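Local coordinates for peroxisomal fatty acid beta-oxidation multifunctional protein MFP2 (Arabidopsis thaliana, PDB 2WTB), which hydrates long-chain enoyl-CoA and oxidises 3-hydroxyacyl-CoA during peroxisomal fatty acid beta-oxidation in germinating seeds, and takes part in benzoic acid biosynthesis, at residues 520-524 with 534-538. Numbering follows the deposited sequence.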
# COMPACT_ATOMS: atom_id res chain seq x y z
N TYR A 520 25.69 4.57 14.29
CA TYR A 520 24.53 4.07 15.03
C TYR A 520 23.55 5.19 15.37
O TYR A 520 22.35 4.96 15.47
CB TYR A 520 24.99 3.33 16.29
CG TYR A 520 26.03 2.27 16.00
CD1 TYR A 520 25.65 1.02 15.53
CD2 TYR A 520 27.38 2.53 16.18
CE1 TYR A 520 26.60 0.04 15.26
CE2 TYR A 520 28.33 1.56 15.91
CZ TYR A 520 27.94 0.32 15.45
OH TYR A 520 28.88 -0.64 15.19
N LEU A 521 24.07 6.40 15.55
CA LEU A 521 23.22 7.57 15.73
C LEU A 521 22.45 7.82 14.43
O LEU A 521 21.25 8.10 14.45
CB LEU A 521 24.05 8.80 16.09
CG LEU A 521 24.88 8.75 17.38
CD1 LEU A 521 25.62 10.06 17.59
CD2 LEU A 521 24.00 8.43 18.58
N ILE A 522 23.15 7.73 13.31
CA ILE A 522 22.54 7.88 12.00
C ILE A 522 21.34 6.95 11.86
O ILE A 522 20.23 7.39 11.54
CB ILE A 522 23.54 7.55 10.86
CG1 ILE A 522 24.80 8.40 10.99
CG2 ILE A 522 22.89 7.75 9.50
CD1 ILE A 522 24.62 9.85 10.61
N ASP A 523 21.56 5.66 12.10
CA ASP A 523 20.51 4.66 11.98
C ASP A 523 19.32 4.95 12.89
O ASP A 523 18.17 4.85 12.46
CB ASP A 523 21.06 3.26 12.26
CG ASP A 523 21.87 2.70 11.11
OD1 ASP A 523 22.17 3.47 10.17
OD2 ASP A 523 22.19 1.50 11.13
N ARG A 524 19.61 5.31 14.13
CA ARG A 524 18.56 5.58 15.11
C ARG A 524 17.74 6.81 14.72
O ARG A 524 16.51 6.82 14.86
CB ARG A 524 19.15 5.76 16.51
N GLY A 534 17.86 1.53 9.44
CA GLY A 534 18.85 2.58 9.27
C GLY A 534 19.67 2.31 8.02
O GLY A 534 19.72 1.17 7.55
N PRO A 535 20.32 3.35 7.48
CA PRO A 535 21.14 3.21 6.28
C PRO A 535 22.11 2.04 6.38
O PRO A 535 22.14 1.19 5.49
CB PRO A 535 21.91 4.53 6.24
CG PRO A 535 21.01 5.50 6.92
CD PRO A 535 20.30 4.73 8.00
N PHE A 536 22.90 2.01 7.45
CA PHE A 536 23.88 0.95 7.64
C PHE A 536 23.20 -0.36 8.04
O PHE A 536 23.55 -1.43 7.54
CB PHE A 536 24.91 1.37 8.70
CG PHE A 536 25.55 2.70 8.42
CD1 PHE A 536 25.04 3.86 8.98
CD2 PHE A 536 26.65 2.79 7.58
CE1 PHE A 536 25.62 5.08 8.72
CE2 PHE A 536 27.23 4.01 7.31
CZ PHE A 536 26.72 5.16 7.88
N ARG A 537 22.23 -0.26 8.94
CA ARG A 537 21.46 -1.41 9.38
C ARG A 537 20.83 -2.13 8.19
O ARG A 537 20.82 -3.36 8.13
CB ARG A 537 20.39 -0.98 10.38
CG ARG A 537 19.35 -2.03 10.72
CD ARG A 537 19.98 -3.33 11.17
NE ARG A 537 19.02 -4.17 11.88
CZ ARG A 537 19.10 -5.49 11.98
NH1 ARG A 537 20.10 -6.14 11.40
NH2 ARG A 537 18.17 -6.16 12.66
N LEU A 538 20.31 -1.36 7.25
CA LEU A 538 19.72 -1.90 6.03
C LEU A 538 20.81 -2.39 5.08
O LEU A 538 20.61 -3.34 4.33
CB LEU A 538 18.84 -0.84 5.35
CG LEU A 538 18.31 -1.13 3.94
CD1 LEU A 538 16.94 -0.48 3.74
CD2 LEU A 538 19.29 -0.66 2.88
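Asp523, on helix 519-529, holds CG anti to its carbonyl carbon (chi1 -76°), which brings the carboxylate to two backbone N-H groups in the first turn of helix 535-542. OD1 accepts from Phe536 N at 3.2 Å. The bond from Arg537 N to OD2 is shorter, 2.8 Å, but more bent (135° at the hydrogen). Both oxygens are met on their syn sides, the second donor 30° out of the carboxylate plane. An aspartate suits the place because its two oxygens can serve consecutive amides that have no carbonyl one turn earlier in their own helix. At Leu538 the usual pattern starts, its N-H bonding to the N-cap carbonyl, Gly534 O. Pro535 fits the first helical position, its imide nitrogen having no hydrogen to satisfy, and its CD packs 3.1 Å from Asp523 OD1. Gly534, with no side chain to obstruct Asp523, lets the carboxylate lie against its CA, 3.5 Å from Asp523 CG. Ile522 adds apolar contact, CB 3.9 Å from CE1 at the edge of the Phe536 ring. Helix 498-514 also packs on that ring. Within the dehydrogenase C-terminal domain, one helix thus satisfies two first-turn amides of the next, whose dipole probably favours the negative charge.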